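PDB 2PH5: homospermidine synthase, which probably catalyses the NAD-dependent formation of homospermidine from putrescine and binds NAD. Local coordinates for residues 205-210 against 355-360; 284-289 against 318-323; 210-215 against 323-328; 277-282 against 442-447. One frame throughout, in Å; residues are numbered along the deposited sequence.

Contact 1: residues 205-210 against 355-360; sequences VAEQDS and GCDELG
Glu207 and Asp357 meet on one face of an antiparallel strand pair, where the extended glutamate (CG anti to its backbone N, chi1 178°) brings its OE2 within 2.9 Å of Asp357 OD1. Both atoms are acceptors, and the carboxylate planes are turned 34° apart. Asp209 approaches from a different direction, its OD2 lying 3.3 Å from Asp357 OD2. Hydroxyls beyond the pair steady all three acids: Tyr319 bonds Glu207, Thr392 bonds Asp357 and Thr225 bonds Asp209. On the same face Leu359 presses CD1 against Glu207 OE1 at 3.4 Å and reaches Ala158 and Asn159, two residues of the NAD site.

The backbone beneath is well bonded in the middle, where Glu358 N gives an almost straight bond to Gln208 O (3.1 Å). Ser210 N donates to Cys356 O at 2.8 Å, and Ser210 OG in turn accepts from Cys356 N at 2.9 Å. The fit slackens at Ala206 and Gly360, whose two mutual bonds are weak and bent. Toward the partly exposed Ser210 and Cys356, water 1 donates to Gln208 O at 2.7 Å and only weakly to Cys356 O.

The pair belongs to the central mixed sheet of the saccharopine dehydrogenase-like C-terminal domain. Its chemistry implies a balance within the buried cluster, in which close pairs of acceptor oxygens are offset by hydroxyl groups from outside the two strands.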
loop_
_atom_site.group_PDB
_atom_site.type_symbol
_atom_site.label_atom_id
_atom_site.label_comp_id
_atom_site.label_asym_id
_atom_site.label_seq_id
_atom_site.Cartn_x
_atom_site.Cartn_y
_atom_site.Cartn_z
ATOM N N VAL A 205 -1.387 19.350 -8.074
ATOM C CA VAL A 205 -2.669 19.330 -7.401
ATOM C C VAL A 205 -2.260 18.299 -6.365
ATOM O O VAL A 205 -2.189 17.102 -6.659
ATOM C CB VAL A 205 -3.809 18.775 -8.287
ATOM C CG1 VAL A 205 -5.092 18.674 -7.470
ATOM C CG2 VAL A 205 -4.035 19.703 -9.491
ATOM N N ALA A 206 -1.905 18.783 -5.178
ATOM C CA ALA A 206 -1.446 17.915 -4.104
ATOM C C ALA A 206 -2.544 17.695 -3.078
ATOM O O ALA A 206 -2.994 18.633 -2.417
ATOM C CB ALA A 206 -0.213 18.517 -3.445
ATOM N N GLU A 207 -2.980 16.446 -2.963
ATOM C CA GLU A 207 -4.038 16.086 -2.032
ATOM C C GLU A 207 -3.620 14.879 -1.220
ATOM O O GLU A 207 -2.949 13.974 -1.721
ATOM C CB GLU A 207 -5.340 15.769 -2.781
ATOM C CG GLU A 207 -6.496 15.332 -1.886
ATOM C CD GLU A 207 -7.755 14.971 -2.669
ATOM O OE1 GLU A 207 -7.801 15.254 -3.889
ATOM O OE2 GLU A 207 -8.705 14.415 -2.065
ATOM N N GLN A 208 -4.031 14.870 0.039
ATOM C CA GLN A 208 -3.704 13.770 0.915
ATOM C C GLN A 208 -4.891 13.480 1.819
ATOM O O GLN A 208 -5.215 14.266 2.704
ATOM C CB GLN A 208 -2.469 14.127 1.724
ATOM C CG GLN A 208 -1.557 12.955 1.969
ATOM C CD GLN A 208 -0.121 13.393 2.127
ATOM O OE1 GLN A 208 0.724 12.645 2.626
ATOM N NE2 GLN A 208 0.169 14.621 1.689
ATOM N N ASP A 209 -5.538 12.346 1.561
ATOM C CA ASP A 209 -6.707 11.894 2.309
ATOM C C ASP A 209 -6.233 11.021 3.459
ATOM O O ASP A 209 -5.644 9.957 3.239
ATOM C CB ASP A 209 -7.619 11.070 1.390
ATOM C CG ASP A 209 -9.053 10.982 1.895
ATOM O OD1 ASP A 209 -9.272 10.859 3.123
ATOM O OD2 ASP A 209 -9.970 11.019 1.049
ATOM N N SER A 210 -6.497 11.471 4.684
ATOM C CA SER A 210 -6.103 10.728 5.880
ATOM C C SER A 210 -7.313 10.171 6.634
ATOM O O SER A 210 -7.195 9.769 7.788
ATOM C CB SER A 210 -5.284 11.625 6.824
ATOM O OG SER A 210 -6.047 12.715 7.317
ATOM N N GLY A 355 -9.583 11.745 10.898
ATOM C CA GLY A 355 -8.899 12.135 9.676
ATOM C C GLY A 355 -9.420 13.354 8.942
ATOM O O GLY A 355 -10.422 13.957 9.323
ATOM N N CYS A 356 -8.732 13.711 7.868
ATOM C CA CYS A 356 -9.124 14.867 7.094
ATOM C C CYS A 356 -8.661 14.752 5.649
ATOM O O CYS A 356 -7.892 13.856 5.293
ATOM C CB CYS A 356 -8.551 16.134 7.730
ATOM S SG CYS A 356 -6.763 16.185 7.756
ATOM N N ASP A 357 -9.137 15.664 4.815
ATOM C CA ASP A 357 -8.776 15.653 3.415
ATOM C C ASP A 357 -8.102 16.977 3.074
ATOM O O ASP A 357 -8.728 18.037 3.164
ATOM C CB ASP A 357 -10.033 15.462 2.561
ATOM C CG ASP A 357 -9.715 15.059 1.132
ATOM O OD1 ASP A 357 -8.693 15.540 0.595
ATOM O OD2 ASP A 357 -10.494 14.276 0.546
ATOM N N GLU A 358 -6.819 16.917 2.712
ATOM C CA GLU A 358 -6.078 18.120 2.348
ATOM C C GLU A 358 -5.977 18.253 0.852
ATOM O O GLU A 358 -5.082 17.686 0.238
ATOM C CB GLU A 358 -4.656 18.117 2.901
ATOM C CG GLU A 358 -4.553 18.657 4.286
ATOM C CD GLU A 358 -3.223 19.341 4.564
ATOM O OE1 GLU A 358 -2.148 18.776 4.213
ATOM O OE2 GLU A 358 -3.267 20.446 5.152
ATOM N N LEU A 359 -6.895 19.009 0.271
ATOM C CA LEU A 359 -6.905 19.226 -1.165
ATOM C C LEU A 359 -6.365 20.618 -1.457
ATOM O O LEU A 359 -6.794 21.591 -0.843
ATOM C CB LEU A 359 -8.328 19.109 -1.709
ATOM C CG LEU A 359 -8.496 19.540 -3.169
ATOM C CD1 LEU A 359 -7.643 18.646 -4.052
ATOM C CD2 LEU A 359 -9.980 19.452 -3.580
ATOM N N GLY A 360 -5.418 20.711 -2.383
ATOM C CA GLY A 360 -4.860 22.005 -2.715
ATOM C C GLY A 360 -3.898 21.950 -3.882
ATOM O O GLY A 360 -3.718 20.900 -4.497
HETATM O O HOH W 1 -4.631 14.460 5.380
#

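Contact 2: residues 284-289 against 318-323; sequences GAFHGF and HYAYNP
Phe286 swings its ring across strand 318-322, with CG between the backbone N and the carbonyl carbon (chi1 72°). One edge of the ring meets the backbone: Ala320 O lies near the ring plane, 3.6 Å from Phe286 CZ. Farther round, CE2 touches Asn322 CB at 3.7 Å. The phenyl ring and the Asn322 amide run past each other in opposite directions with planes only 11° apart.

His287 turns the other way, to the second subunit, where NE2 bonds Glu338 and the backbone N bonds a serine hydroxyl, Ser336. Gly288, lacking a side chain, lets the two backbones close in, so that its CA lies 3.1 Å from Tyr321 O. Strand 286-289 is the second arm of a β-hairpin with strand 275-278, and it crosses the sheet strand steeply, at 108°, which limits the pairing to a single antiparallel bridge.

That bridge joins Phe289 to Tyr321. Tyr321 N donates to Phe289 O at 2.8 Å in a fairly straight bond; the return bond from Phe289 N to Tyr321 O is modelled so short that its exact length is doubtful. The Phe289 ring offers an edge to Tyr321 O, 3.5 Å from CD1. The same CD1 rests 3.9 Å from Pro323 CD, the two side chains crossing at about a right angle, while Ile331 and Lys335 of helix 325-336 also touch the ring.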
loop_
_atom_site.group_PDB
_atom_site.type_symbol
_atom_site.label_atom_id
_atom_site.label_comp_id
_atom_site.label_asym_id
_atom_site.label_seq_id
_atom_site.Cartn_x
_atom_site.Cartn_y
_atom_site.Cartn_z
ATOM N N GLY A 284 3.318 17.032 5.118
ATOM C CA GLY A 284 4.575 17.394 4.480
ATOM C C GLY A 284 4.905 16.549 3.264
ATOM O O GLY A 284 4.003 16.038 2.596
ATOM N N ALA A 285 6.200 16.404 2.986
ATOM C CA ALA A 285 6.699 15.623 1.853
ATOM C C ALA A 285 6.056 14.249 1.823
ATOM O O ALA A 285 5.925 13.605 2.860
ATOM C CB ALA A 285 8.208 15.468 1.952
ATOM N N PHE A 286 5.663 13.793 0.639
ATOM C CA PHE A 286 5.057 12.475 0.517
ATOM C C PHE A 286 5.156 11.980 -0.918
ATOM O O PHE A 286 5.605 12.709 -1.801
ATOM C CB PHE A 286 3.580 12.523 0.934
ATOM C CG PHE A 286 2.697 13.229 -0.056
ATOM C CD1 PHE A 286 2.757 14.615 -0.199
ATOM C CD2 PHE A 286 1.832 12.506 -0.875
ATOM C CE1 PHE A 286 1.970 15.276 -1.144
ATOM C CE2 PHE A 286 1.037 13.153 -1.828
ATOM C CZ PHE A 286 1.108 14.546 -1.962
ATOM N N HIS A 287 4.756 10.734 -1.144
ATOM C CA HIS A 287 4.766 10.187 -2.493
ATOM C C HIS A 287 3.333 9.925 -2.927
ATOM O O HIS A 287 2.686 8.995 -2.445
ATOM C CB HIS A 287 5.558 8.880 -2.570
ATOM C CG HIS A 287 7.042 9.060 -2.477
ATOM N ND1 HIS A 287 7.934 8.052 -2.776
ATOM C CD2 HIS A 287 7.790 10.124 -2.095
ATOM C CE1 HIS A 287 9.166 8.488 -2.583
ATOM N NE2 HIS A 287 9.107 9.741 -2.169
ATOM N N GLY A 288 2.832 10.743 -3.843
ATOM C CA GLY A 288 1.472 10.544 -4.311
ATOM C C GLY A 288 1.408 9.814 -5.644
ATOM O O GLY A 288 2.407 9.729 -6.361
ATOM N N PHE A 289 0.241 9.267 -5.969
ATOM C CA PHE A 289 0.046 8.580 -7.238
ATOM C C PHE A 289 -0.178 9.661 -8.285
ATOM O O PHE A 289 -0.892 10.636 -8.031
ATOM C CB PHE A 289 -1.193 7.664 -7.201
ATOM C CG PHE A 289 -1.036 6.457 -6.330
ATOM C CD1 PHE A 289 -1.311 6.530 -4.966
ATOM C CD2 PHE A 289 -0.578 5.255 -6.865
ATOM C CE1 PHE A 289 -1.129 5.425 -4.139
ATOM C CE2 PHE A 289 -0.390 4.143 -6.050
ATOM C CZ PHE A 289 -0.665 4.226 -4.679
ATOM N N HIS A 318 0.394 18.380 -13.226
ATOM C CA HIS A 318 -0.095 17.034 -13.041
ATOM C C HIS A 318 -0.579 16.850 -11.608
ATOM O O HIS A 318 -0.375 17.717 -10.757
ATOM C CB HIS A 318 0.981 15.994 -13.407
ATOM C CG HIS A 318 2.140 15.939 -12.461
ATOM N ND1 HIS A 318 2.026 15.464 -11.171
ATOM C CD2 HIS A 318 3.449 16.242 -12.637
ATOM C CE1 HIS A 318 3.216 15.474 -10.597
ATOM N NE2 HIS A 318 4.097 15.941 -11.464
ATOM N N TYR A 319 -1.223 15.713 -11.364
ATOM C CA TYR A 319 -1.810 15.368 -10.075
ATOM C C TYR A 319 -0.850 14.506 -9.223
ATOM O O TYR A 319 -0.159 13.632 -9.745
ATOM C CB TYR A 319 -3.131 14.620 -10.362
ATOM C CG TYR A 319 -4.134 14.497 -9.225
ATOM C CD1 TYR A 319 -5.235 13.634 -9.329
ATOM C CD2 TYR A 319 -3.983 15.233 -8.046
ATOM C CE1 TYR A 319 -6.162 13.505 -8.276
ATOM C CE2 TYR A 319 -4.894 15.117 -6.994
ATOM C CZ TYR A 319 -5.979 14.253 -7.116
ATOM O OH TYR A 319 -6.882 14.153 -6.076
ATOM N N ALA A 320 -0.797 14.781 -7.920
ATOM C CA ALA A 320 0.030 14.038 -6.956
ATOM C C ALA A 320 -0.953 13.646 -5.849
ATOM O O ALA A 320 -1.091 14.347 -4.841
ATOM C CB ALA A 320 1.137 14.941 -6.390
ATOM N N TYR A 321 -1.637 12.528 -6.054
ATOM C CA TYR A 321 -2.672 12.048 -5.139
ATOM C C TYR A 321 -2.274 10.947 -4.173
ATOM O O TYR A 321 -1.586 9.996 -4.532
ATOM C CB TYR A 321 -3.867 11.547 -5.957
ATOM C CG TYR A 321 -5.096 11.146 -5.157
ATOM C CD1 TYR A 321 -5.854 10.038 -5.527
ATOM C CD2 TYR A 321 -5.550 11.919 -4.081
ATOM C CE1 TYR A 321 -7.031 9.712 -4.863
ATOM C CE2 TYR A 321 -6.737 11.599 -3.408
ATOM C CZ TYR A 321 -7.471 10.494 -3.807
ATOM O OH TYR A 321 -8.647 10.179 -3.163
ATOM N N ASN A 322 -2.745 11.080 -2.942
ATOM C CA ASN A 322 -2.500 10.082 -1.916
ATOM C C ASN A 322 -3.865 9.905 -1.266
ATOM O O ASN A 322 -4.277 10.718 -0.432
ATOM C CB ASN A 322 -1.486 10.582 -0.896
ATOM C CG ASN A 322 -1.032 9.491 0.051
ATOM O OD1 ASN A 322 -0.370 9.759 1.049
ATOM N ND2 ASN A 322 -1.378 8.252 -0.261
ATOM N N PRO A 323 -4.593 8.846 -1.662
ATOM C CA PRO A 323 -5.930 8.534 -1.146
ATOM C C PRO A 323 -5.924 8.091 0.313
ATOM O O PRO A 323 -4.870 7.994 0.943
ATOM C CB PRO A 323 -6.403 7.433 -2.084
ATOM C CG PRO A 323 -5.144 6.675 -2.326
ATOM C CD PRO A 323 -4.121 7.775 -2.561
#

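Contact 3: residues 210-215 against 323-328; sequences SQVTYP and PCPDAR
Thr213 and Asp326 join the end of strand 202-213 to the first turn of helix 325-336, a helix whose N-cap is Cys324. The bond between them is the one direct hydrogen bond of the contact: Thr213 OG1 donates to Asp326 OD1 at 2.7 Å, and OD1 accepts on its syn lone pair. The two side chains come from opposite directions. Thr213 places OG1 between its backbone N and carbonyl carbon (chi1 61°), which turns the hydroxyl to the acid. Water 2 adds an indirect link, accepting from Thr213 N at 3.1 Å and giving a weak bond to Asp326 OD2. Lying in the first turn, the carboxylate would probably be favoured by the helix dipole.

Apolar contact is lighter, with Val212 CG1 meeting Pro325 CG at 3.9 Å. Van der Waals packing of a side chain on a backbone carbonyl is added where Cys324 CB approaches Gln211 O at 3.4 Å. Pro325 and Arg328 also pack on Leu329 of the second subunit, and Tyr214 meets its own counterpart there edge-to-face, so this corner of the domain lies at the dimer interface.

Capping and arginine bonds settle the helix start itself. Cys324 SG accepts weakly from Ala327 N at 3.5 Å. Arg328 folds back over the turn, one face of its guanidinium passing above Pro325 N, and its NH1 also reaches Asp209 O in a weak bond. Pro323 O lies near the guanidinium plane, at its edge, and takes the bond from Arg328 NE at 2.7 Å.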
loop_
_atom_site.group_PDB
_atom_site.type_symbol
_atom_site.label_atom_id
_atom_site.label_comp_id
_atom_site.label_asym_id
_atom_site.label_seq_id
_atom_site.Cartn_x
_atom_site.Cartn_y
_atom_site.Cartn_z
ATOM N N SER A 210 -6.497 11.471 4.684
ATOM C CA SER A 210 -6.103 10.728 5.880
ATOM C C SER A 210 -7.313 10.171 6.634
ATOM O O SER A 210 -7.195 9.769 7.788
ATOM C CB SER A 210 -5.284 11.625 6.824
ATOM O OG SER A 210 -6.047 12.715 7.317
ATOM N N GLN A 211 -8.479 10.142 5.998
ATOM C CA GLN A 211 -9.656 9.623 6.681
ATOM C C GLN A 211 -9.521 8.122 6.944
ATOM O O GLN A 211 -9.334 7.343 6.013
ATOM C CB GLN A 211 -10.919 9.934 5.862
ATOM C CG GLN A 211 -11.078 11.446 5.617
ATOM C CD GLN A 211 -12.204 11.804 4.666
ATOM O OE1 GLN A 211 -13.377 11.908 5.068
ATOM N NE2 GLN A 211 -11.858 11.993 3.388
ATOM N N VAL A 212 -9.569 7.733 8.220
ATOM C CA VAL A 212 -9.479 6.327 8.608
ATOM C C VAL A 212 -10.872 5.841 8.980
ATOM O O VAL A 212 -11.775 6.649 9.196
ATOM C CB VAL A 212 -8.543 6.099 9.815
ATOM C CG1 VAL A 212 -7.109 6.359 9.409
ATOM C CG2 VAL A 212 -8.956 6.984 10.977
ATOM N N THR A 213 -11.040 4.527 9.093
ATOM C CA THR A 213 -12.359 3.978 9.375
ATOM C C THR A 213 -12.445 2.801 10.333
ATOM O O THR A 213 -11.439 2.229 10.747
ATOM C CB THR A 213 -13.004 3.488 8.093
ATOM O OG1 THR A 213 -12.186 2.451 7.546
ATOM C CG2 THR A 213 -13.137 4.614 7.081
ATOM N N TYR A 214 -13.686 2.440 10.650
ATOM C CA TYR A 214 -13.996 1.315 11.511
ATOM C C TYR A 214 -15.383 0.780 11.130
ATOM O O TYR A 214 -16.340 1.539 11.000
ATOM C CB TYR A 214 -13.990 1.733 12.983
ATOM C CG TYR A 214 -14.427 0.606 13.886
ATOM C CD1 TYR A 214 -13.542 -0.422 14.244
ATOM C CD2 TYR A 214 -15.756 0.502 14.296
ATOM C CE1 TYR A 214 -13.982 -1.530 14.981
ATOM C CE2 TYR A 214 -16.199 -0.593 15.024
ATOM C CZ TYR A 214 -15.314 -1.605 15.358
ATOM O OH TYR A 214 -15.789 -2.703 16.022
ATOM N N PRO A 215 -15.508 -0.543 10.936
ATOM C CA PRO A 215 -14.472 -1.580 11.043
ATOM C C PRO A 215 -13.439 -1.472 9.911
ATOM O O PRO A 215 -13.644 -0.743 8.940
ATOM C CB PRO A 215 -15.281 -2.867 10.954
ATOM C CG PRO A 215 -16.316 -2.496 9.945
ATOM C CD PRO A 215 -16.767 -1.124 10.432
ATOM N N PRO A 323 -4.593 8.846 -1.662
ATOM C CA PRO A 323 -5.930 8.534 -1.146
ATOM C C PRO A 323 -5.924 8.091 0.313
ATOM O O PRO A 323 -4.870 7.994 0.943
ATOM C CB PRO A 323 -6.403 7.433 -2.084
ATOM C CG PRO A 323 -5.144 6.675 -2.326
ATOM C CD PRO A 323 -4.121 7.775 -2.561
ATOM N N CYS A 324 -7.109 7.840 0.850
ATOM C CA CYS A 324 -7.228 7.406 2.232
ATOM C C CYS A 324 -6.596 6.022 2.345
ATOM O O CYS A 324 -6.672 5.222 1.414
ATOM C CB CYS A 324 -8.694 7.352 2.638
ATOM S SG CYS A 324 -9.616 6.119 1.735
ATOM N N PRO A 325 -5.960 5.717 3.488
ATOM C CA PRO A 325 -5.324 4.406 3.663
ATOM C C PRO A 325 -6.108 3.204 3.123
ATOM O O PRO A 325 -5.509 2.247 2.625
ATOM C CB PRO A 325 -5.069 4.332 5.176
ATOM C CG PRO A 325 -5.939 5.408 5.763
ATOM C CD PRO A 325 -5.909 6.494 4.733
ATOM N N ASP A 326 -7.435 3.251 3.214
ATOM C CA ASP A 326 -8.259 2.157 2.710
ATOM C C ASP A 326 -8.178 2.083 1.188
ATOM O O ASP A 326 -8.182 0.990 0.611
ATOM C CB ASP A 326 -9.719 2.330 3.142
ATOM C CG ASP A 326 -9.973 1.867 4.569
ATOM O OD1 ASP A 326 -11.070 2.148 5.092
ATOM O OD2 ASP A 326 -9.087 1.218 5.165
ATOM N N ALA A 327 -8.113 3.243 0.537
ATOM C CA ALA A 327 -8.010 3.276 -0.918
ATOM C C ALA A 327 -6.591 2.857 -1.320
ATOM O O ALA A 327 -6.368 2.409 -2.441
ATOM C CB ALA A 327 -8.320 4.674 -1.449
ATOM N N ARG A 328 -5.638 3.001 -0.401
ATOM C CA ARG A 328 -4.257 2.609 -0.671
ATOM C C ARG A 328 -4.206 1.101 -0.687
ATOM O O ARG A 328 -3.614 0.493 -1.583
ATOM C CB ARG A 328 -3.316 3.136 0.405
ATOM C CG ARG A 328 -3.271 4.638 0.473
ATOM C CD ARG A 328 -2.539 5.122 1.726
ATOM N NE ARG A 328 -2.985 6.464 2.072
ATOM C CZ ARG A 328 -2.715 7.082 3.212
ATOM N NH1 ARG A 328 -3.186 8.308 3.417
ATOM N NH2 ARG A 328 -1.973 6.477 4.135
HETATM O O HOH W 2 -8.634 2.779 8.182
#

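Contact 4: residues 277-282 against 442-447; sequences RSWTPT and TDWTPL
Trp279 receives Thr442 on one face, CG2 standing over the six-membered ring 3.8 Å from its centroid in a CH-π contact; Pro281 N lies over the opposite face, toward the rim. Trp444 carries Trp279 CB over one face, 3.9 Å from the centroid of its six-membered ring, with Pro446 N on the other. At the edge of Trp444, CH2 comes within 3.8 Å of Arg277 O. The indoles themselves barely overlap: the centroids of their five-membered rings are 5.1 Å apart, with planes at 28° and slid past each other. Trp279 holds CG anti to the backbone N (chi1 -174°), which carries the indole out under Thr442 and alongside Trp444.

An ST turn shapes the other side, Thr442 OG1 accepting from Trp444 N at 3.0 Å. Farther along, Arg277 CD rests 4.0 Å from Pro446 CB, while the arginine's guanidinium forms salt bridges with Glu456 and with Glu338 of the second subunit.

The contact fastens the loop after strand 436-442, an outer strand of the mixed sheet, to the end of strand 275-278, and Leu362 of strand 352-364 touches both tryptophans.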
loop_
_atom_site.group_PDB
_atom_site.type_symbol
_atom_site.label_atom_id
_atom_site.label_comp_id
_atom_site.label_asym_id
_atom_site.label_seq_id
_atom_site.Cartn_x
_atom_site.Cartn_y
_atom_site.Cartn_z
ATOM N N ARG A 277 6.913 12.919 -6.165
ATOM C CA ARG A 277 7.248 13.569 -4.905
ATOM C C ARG A 277 6.560 14.932 -4.818
ATOM O O ARG A 277 6.813 15.804 -5.640
ATOM C CB ARG A 277 8.764 13.770 -4.810
ATOM C CG ARG A 277 9.578 12.484 -4.754
ATOM C CD ARG A 277 11.081 12.751 -4.675
ATOM N NE ARG A 277 11.826 11.515 -4.447
ATOM C CZ ARG A 277 12.250 10.693 -5.405
ATOM N NH1 ARG A 277 12.017 10.973 -6.681
ATOM N NH2 ARG A 277 12.881 9.571 -5.086
ATOM N N SER A 278 5.696 15.115 -3.828
ATOM C CA SER A 278 5.010 16.382 -3.668
ATOM C C SER A 278 4.992 16.811 -2.198
ATOM O O SER A 278 5.698 16.236 -1.365
ATOM C CB SER A 278 3.592 16.282 -4.234
ATOM O OG SER A 278 2.975 17.545 -4.328
ATOM N N TRP A 279 4.180 17.810 -1.867
ATOM C CA TRP A 279 4.150 18.302 -0.497
ATOM C C TRP A 279 2.778 18.781 -0.055
ATOM O O TRP A 279 2.018 19.345 -0.842
ATOM C CB TRP A 279 5.143 19.452 -0.355
ATOM C CG TRP A 279 5.301 19.939 1.039
ATOM C CD1 TRP A 279 6.178 19.474 1.967
ATOM C CD2 TRP A 279 4.576 21.004 1.664
ATOM N NE1 TRP A 279 6.055 20.183 3.136
ATOM C CE2 TRP A 279 5.077 21.131 2.980
ATOM C CE3 TRP A 279 3.552 21.864 1.242
ATOM C CZ2 TRP A 279 4.592 22.089 3.881
ATOM C CZ3 TRP A 279 3.071 22.813 2.137
ATOM C CH2 TRP A 279 3.595 22.917 3.443
ATOM N N THR A 280 2.493 18.578 1.228
ATOM C CA THR A 280 1.227 18.975 1.825
ATOM C C THR A 280 1.569 19.607 3.183
ATOM O O THR A 280 2.492 19.167 3.860
ATOM C CB THR A 280 0.310 17.732 1.994
ATOM O OG1 THR A 280 -1.058 18.123 1.865
ATOM C CG2 THR A 280 0.526 17.073 3.356
ATOM N N PRO A 281 0.835 20.654 3.594
ATOM C CA PRO A 281 1.124 21.308 4.882
ATOM C C PRO A 281 1.016 20.452 6.151
ATOM O O PRO A 281 1.947 20.420 6.957
ATOM C CB PRO A 281 0.181 22.517 4.879
ATOM C CG PRO A 281 -0.947 22.088 3.979
ATOM C CD PRO A 281 -0.250 21.345 2.870
ATOM N N THR A 282 -0.097 19.748 6.324
ATOM C CA THR A 282 -0.292 18.910 7.506
ATOM C C THR A 282 0.756 17.806 7.692
ATOM O O THR A 282 1.364 17.708 8.759
ATOM C CB THR A 282 -1.686 18.274 7.499
ATOM O OG1 THR A 282 -2.677 19.305 7.440
ATOM C CG2 THR A 282 -1.903 17.452 8.754
ATOM N N THR A 442 7.161 26.713 2.083
ATOM C CA THR A 442 8.035 25.671 2.600
ATOM C C THR A 442 9.346 25.632 1.845
ATOM O O THR A 442 9.393 25.924 0.655
ATOM C CB THR A 442 7.407 24.270 2.507
ATOM O OG1 THR A 442 8.389 23.299 2.884
ATOM C CG2 THR A 442 6.945 23.976 1.089
ATOM N N ASP A 443 10.404 25.260 2.558
ATOM C CA ASP A 443 11.742 25.158 1.991
ATOM C C ASP A 443 11.973 23.767 1.421
ATOM O O ASP A 443 13.091 23.408 1.054
ATOM C CB ASP A 443 12.805 25.452 3.064
ATOM C CG ASP A 443 12.715 24.511 4.262
ATOM O OD1 ASP A 443 13.548 24.639 5.181
ATOM O OD2 ASP A 443 11.813 23.646 4.294
ATOM N N TRP A 444 10.909 22.980 1.357
ATOM C CA TRP A 444 10.999 21.624 0.832
ATOM C C TRP A 444 11.224 21.590 -0.680
ATOM O O TRP A 444 10.741 22.458 -1.409
ATOM C CB TRP A 444 9.702 20.868 1.120
ATOM C CG TRP A 444 9.556 19.627 0.283
ATOM C CD1 TRP A 444 9.995 18.376 0.598
ATOM C CD2 TRP A 444 8.993 19.533 -1.039
ATOM N NE1 TRP A 444 9.743 17.508 -0.440
ATOM C CE2 TRP A 444 9.131 18.192 -1.456
ATOM C CE3 TRP A 444 8.392 20.453 -1.910
ATOM C CZ2 TRP A 444 8.687 17.744 -2.708
ATOM C CZ3 TRP A 444 7.950 20.005 -3.162
ATOM C CH2 TRP A 444 8.102 18.661 -3.543
ATOM N N THR A 445 11.957 20.581 -1.142
ATOM C CA THR A 445 12.172 20.364 -2.568
ATOM C C THR A 445 12.351 18.860 -2.697
ATOM O O THR A 445 12.692 18.194 -1.729
ATOM C CB THR A 445 13.448 21.041 -3.127
ATOM O OG1 THR A 445 14.540 20.117 -3.062
ATOM C CG2 THR A 445 13.791 22.289 -2.339
ATOM N N PRO A 446 12.114 18.302 -3.893
ATOM C CA PRO A 446 12.277 16.852 -4.063
ATOM C C PRO A 446 13.733 16.420 -3.995
ATOM O O PRO A 446 14.052 15.249 -4.186
ATOM C CB PRO A 446 11.658 16.591 -5.435
ATOM C CG PRO A 446 11.912 17.861 -6.166
ATOM C CD PRO A 446 11.598 18.925 -5.126
ATOM N N LEU A 447 14.606 17.377 -3.708
ATOM C CA LEU A 447 16.038 17.106 -3.636
ATOM C C LEU A 447 16.568 16.887 -2.220
ATOM O O LEU A 447 17.632 16.297 -2.041
ATOM C CB LEU A 447 16.808 18.239 -4.313
ATOM C CG LEU A 447 17.628 17.884 -5.551
ATOM C CD1 LEU A 447 16.848 16.981 -6.479
ATOM C CD2 LEU A 447 18.027 19.174 -6.266
#

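From the N terminus, strand 202-213 enters first: it takes part in contact 1 and, past the shared Ser210, in contact 3. Contact 1 closes the long loop to strand 352-364, and contact 3 the shorter one to helix 325-336, nested within it. Contact 2, linking 284-289 to 318-323, is nested in turn inside the loop of contact 3 and shares Pro323 with it. Contact 4 starts from 277-282 within those outer loops but ends at 442-447, so it crosses contacts 1 and 3 while enclosing contact 2. Together they bind the mixed sheet to the hairpin of 275-278 and 286-289, to a helix start and to the loop after strand 436-442; Thr280 and Thr282 bond Glu358, joining contact 4 to contact 1.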